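PDB 2VVE: spike protein P1 from Pseudoalteromonas phage pm2, which serves as the receptor-binding spike at the fivefold vertices of the virion, attached to the capsid vertex through its N-terminal part. Local coordinates for residues A100-L108 / Y158-L169. Residues are numbered along the deposited sequence; the frame is centred on the assembly and turned at random.
Sequences AQNEGRTAL and YITEGDETTDTL
At the N-terminus of helix 105-110, where G104 is the N-cap residue, D167 accepts from two of the first amides; it lies in the loop that joins antiparallel strands 151-160 and 169-172 of a beta domain of the spike whose sheet also includes strands 116-120 and 200-208. The evidence is a pair of backbone amides in the first turn, each bonded to the same residue. R105 N gives a bond to D167 O (2.8 Å) in the carbonyl plane, on a lone pair. T106 N reaches D167 OD1 at 2.7 Å, on the syn side of the carboxylate, while T106 OG1 also donates to OD1, from above the carboxylate plane. Two donors from one residue thus grip one oxygen, and they and the helix end probably stabilise its negative charge. Water 2 gives a hydrogen to D167 OD2 and accepts one from A107 N. The CA of G104 lies 3.3 Å from D167 O.

R105 reaches along the loop. Its CG is anti to the backbone N (chi1 -175°) and the chain bends at chi3, bringing NE to T166 O at 3.0 Å. That oxygen lies within the guanidinium plane, whereas E164 O sits over one face; NH1 instead forms a salt bridge with E109.

L169 CD1 packs against G104 C and L108 CD2. The L108 methyl also meets the edge of the Y158 ring, and L108 and Y158 also touch strand 200-208, through F205 and V207. N102 CB lies over a face of that ring, and its ND2 bonds to L169 O almost straight (169°), while water 1 links OD1 to L169 N. At the far end, Y158 OH donates to A100 O at 2.6 Å, tilted 33° from the carbonyl plane.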
loop_
_atom_site.group_PDB
_atom_site.type_symbol
_atom_site.label_atom_id
_atom_site.label_comp_id
_atom_site.label_asym_id
_atom_site.label_seq_id
_atom_site.Cartn_x
_atom_site.Cartn_y
_atom_site.Cartn_z
ATOM N N ALA A 100 37.104 18.079 -3.490
ATOM C CA ALA A 100 35.990 18.448 -4.376
ATOM C C ALA A 100 35.762 19.947 -4.480
ATOM O O ALA A 100 35.657 20.646 -3.460
ATOM C CB ALA A 100 34.696 17.743 -3.951
ATOM N N GLN A 101 35.667 20.420 -5.722
ATOM C CA GLN A 101 35.170 21.755 -6.018
ATOM C C GLN A 101 33.656 21.681 -6.080
ATOM O O GLN A 101 33.086 20.600 -6.177
ATOM C CB GLN A 101 35.710 22.270 -7.352
ATOM C CG GLN A 101 37.213 22.344 -7.394
ATOM C CD GLN A 101 37.740 22.977 -8.652
ATOM O OE1 GLN A 101 38.116 24.139 -8.646
ATOM N NE2 GLN A 101 37.778 22.216 -9.736
ATOM N N ASN A 102 33.003 22.832 -6.020
ATOM C CA ASN A 102 31.556 22.832 -6.025
ATOM C C ASN A 102 31.021 22.680 -7.447
ATOM O O ASN A 102 30.696 23.665 -8.124
ATOM C CB ASN A 102 30.986 24.048 -5.290
ATOM C CG ASN A 102 29.490 23.928 -5.072
ATOM O OD1 ASN A 102 28.855 22.963 -5.540
ATOM N ND2 ASN A 102 28.912 24.898 -4.373
ATOM N N GLU A 103 30.942 21.419 -7.877
ATOM C CA GLU A 103 30.620 21.047 -9.255
ATOM C C GLU A 103 29.157 20.611 -9.381
ATOM O O GLU A 103 28.675 20.237 -10.472
ATOM C CB GLU A 103 31.552 19.912 -9.702
ATOM C CG GLU A 103 33.041 20.283 -9.705
ATOM C CD GLU A 103 33.500 20.926 -10.999
ATOM O OE1 GLU A 103 32.683 21.588 -11.678
ATOM O OE2 GLU A 103 34.694 20.772 -11.332
ATOM N N GLY A 104 28.451 20.663 -8.256
ATOM C CA GLY A 104 27.054 20.269 -8.222
ATOM C C GLY A 104 26.863 18.813 -7.854
ATOM O O GLY A 104 27.797 18.013 -7.920
ATOM N N ARG A 105 25.634 18.480 -7.480
ATOM C CA ARG A 105 25.305 17.155 -6.948
ATOM C C ARG A 105 25.630 16.008 -7.918
ATOM O O ARG A 105 26.273 15.019 -7.538
ATOM C CB ARG A 105 23.828 17.112 -6.564
ATOM C CG ARG A 105 23.433 15.821 -5.895
ATOM C CD ARG A 105 21.898 15.654 -5.854
ATOM N NE ARG A 105 21.287 15.625 -7.180
ATOM C CZ ARG A 105 21.286 14.577 -8.008
ATOM N NH1 ARG A 105 21.876 13.437 -7.676
ATOM N NH2 ARG A 105 20.690 14.674 -9.186
ATOM N N THR A 106 25.167 16.132 -9.160
ATOM C CA THR A 106 25.370 15.081 -10.159
ATOM C C THR A 106 26.860 14.745 -10.324
ATOM O O THR A 106 27.238 13.572 -10.345
ATOM C CB THR A 106 24.723 15.459 -11.507
ATOM O OG1 THR A 106 23.315 15.615 -11.304
ATOM C CG2 THR A 106 24.962 14.376 -12.558
ATOM N N ALA A 107 27.698 15.773 -10.389
ATOM C CA ALA A 107 29.133 15.585 -10.648
ATOM C C ALA A 107 29.813 14.872 -9.473
ATOM O O ALA A 107 30.655 13.992 -9.668
ATOM C CB ALA A 107 29.797 16.920 -10.933
ATOM N N LEU A 108 29.411 15.220 -8.258
ATOM C CA LEU A 108 30.021 14.628 -7.066
ATOM C C LEU A 108 29.645 13.146 -6.955
ATOM O O LEU A 108 30.502 12.296 -6.663
ATOM C CB LEU A 108 29.665 15.422 -5.801
ATOM C CG LEU A 108 30.756 16.438 -5.410
ATOM C CD1 LEU A 108 31.028 17.513 -6.497
ATOM C CD2 LEU A 108 30.488 17.101 -4.049
ATOM N N TYR A 158 29.102 20.112 1.535
ATOM C CA TYR A 158 28.341 20.641 0.409
ATOM C C TYR A 158 26.923 20.085 0.531
ATOM O O TYR A 158 26.737 18.870 0.505
ATOM C CB TYR A 158 28.939 20.200 -0.934
ATOM C CG TYR A 158 30.276 20.809 -1.306
ATOM C CD1 TYR A 158 30.860 21.847 -0.555
ATOM C CD2 TYR A 158 30.957 20.346 -2.419
ATOM C CE1 TYR A 158 32.090 22.387 -0.924
ATOM C CE2 TYR A 158 32.174 20.877 -2.788
ATOM C CZ TYR A 158 32.736 21.893 -2.060
ATOM O OH TYR A 158 33.953 22.392 -2.495
ATOM N N ILE A 159 25.930 20.965 0.654
ATOM C CA ILE A 159 24.553 20.538 0.917
ATOM C C ILE A 159 23.602 21.064 -0.160
ATOM O O ILE A 159 23.658 22.242 -0.528
ATOM C CB ILE A 159 24.065 21.000 2.318
ATOM C CG1 ILE A 159 25.094 20.626 3.401
ATOM C CG2 ILE A 159 22.665 20.423 2.630
ATOM C CD1 ILE A 159 24.667 20.977 4.837
ATOM N N THR A 160 22.708 20.209 -0.654
ATOM C CA THR A 160 21.733 20.673 -1.654
ATOM C C THR A 160 20.819 21.732 -0.999
ATOM O O THR A 160 20.389 21.561 0.137
ATOM C CB THR A 160 20.885 19.511 -2.234
ATOM O OG1 THR A 160 20.219 18.828 -1.173
ATOM C CG2 THR A 160 21.765 18.504 -3.006
ATOM N N GLU A 161 20.557 22.837 -1.694
ATOM C CA GLU A 161 19.659 23.867 -1.143
ATOM C C GLU A 161 18.205 23.469 -1.360
ATOM O O GLU A 161 17.332 23.784 -0.546
ATOM C CB GLU A 161 19.931 25.253 -1.737
ATOM C CG GLU A 161 19.205 26.373 -0.971
ATOM C CD GLU A 161 19.743 27.755 -1.268
ATOM O OE1 GLU A 161 19.675 28.182 -2.443
ATOM O OE2 GLU A 161 20.224 28.420 -0.319
ATOM N N GLY A 162 17.950 22.797 -2.477
ATOM C CA GLY A 162 16.692 22.092 -2.666
ATOM C C GLY A 162 16.867 20.668 -2.176
ATOM O O GLY A 162 17.788 20.371 -1.401
ATOM N N ASP A 163 16.001 19.776 -2.644
ATOM C CA ASP A 163 16.045 18.385 -2.200
ATOM C C ASP A 163 17.118 17.578 -2.944
ATOM O O ASP A 163 17.920 18.145 -3.690
ATOM C CB ASP A 163 14.659 17.732 -2.302
ATOM C CG ASP A 163 14.097 17.744 -3.714
ATOM O OD1 ASP A 163 14.854 17.974 -4.681
ATOM O OD2 ASP A 163 12.879 17.513 -3.853
ATOM N N GLU A 164 17.126 16.261 -2.743
ATOM C CA GLU A 164 18.157 15.395 -3.322
ATOM C C GLU A 164 18.080 15.278 -4.857
ATOM O O GLU A 164 19.001 14.745 -5.484
ATOM C CB GLU A 164 18.165 14.014 -2.637
ATOM C CG GLU A 164 17.045 13.050 -3.065
ATOM C CD GLU A 164 15.714 13.292 -2.356
ATOM O OE1 GLU A 164 15.003 12.298 -2.087
ATOM O OE2 GLU A 164 15.370 14.461 -2.068
ATOM N N THR A 165 16.992 15.782 -5.452
ATOM C CA THR A 165 16.808 15.753 -6.910
ATOM C C THR A 165 17.330 17.016 -7.616
ATOM O O THR A 165 17.440 17.044 -8.845
ATOM C CB THR A 165 15.324 15.496 -7.327
ATOM O OG1 THR A 165 14.520 16.655 -7.057
ATOM C CG2 THR A 165 14.741 14.272 -6.605
ATOM N N THR A 166 17.644 18.053 -6.837
ATOM C CA THR A 166 18.169 19.320 -7.370
ATOM C C THR A 166 19.697 19.251 -7.442
ATOM O O THR A 166 20.307 18.393 -6.789
ATOM C CB THR A 166 17.741 20.519 -6.485
ATOM O OG1 THR A 166 18.295 20.365 -5.172
ATOM C CG2 THR A 166 16.218 20.613 -6.389
ATOM N N ASP A 167 20.322 20.142 -8.219
ATOM C CA ASP A 167 21.771 20.016 -8.456
ATOM C C ASP A 167 22.695 20.966 -7.691
ATOM O O ASP A 167 23.844 20.613 -7.410
ATOM C CB ASP A 167 22.120 20.072 -9.942
ATOM C CG ASP A 167 23.353 19.236 -10.269
ATOM O OD1 ASP A 167 23.366 18.049 -9.887
ATOM O OD2 ASP A 167 24.314 19.760 -10.866
ATOM N N THR A 168 22.227 22.168 -7.389
ATOM C CA THR A 168 23.120 23.156 -6.768
ATOM C C THR A 168 23.414 22.829 -5.304
ATOM O O THR A 168 22.535 22.385 -4.550
ATOM C CB THR A 168 22.592 24.609 -6.892
ATOM O OG1 THR A 168 21.363 24.729 -6.175
ATOM C CG2 THR A 168 22.366 24.981 -8.352
ATOM N N LEU A 169 24.664 23.058 -4.920
ATOM C CA LEU A 169 25.140 22.796 -3.564
ATOM C C LEU A 169 25.575 24.083 -2.888
ATOM O O LEU A 169 26.116 24.978 -3.553
ATOM C CB LEU A 169 26.340 21.840 -3.591
ATOM C CG LEU A 169 26.163 20.515 -4.342
ATOM C CD1 LEU A 169 27.475 19.772 -4.446
ATOM C CD2 LEU A 169 25.129 19.662 -3.655
HETATM O O HOH W 1 26.683 23.784 -6.968
HETATM O O HOH W 2 26.685 18.375 -11.235
HETATM O O HOH W 3 20.293 17.061 -9.814
#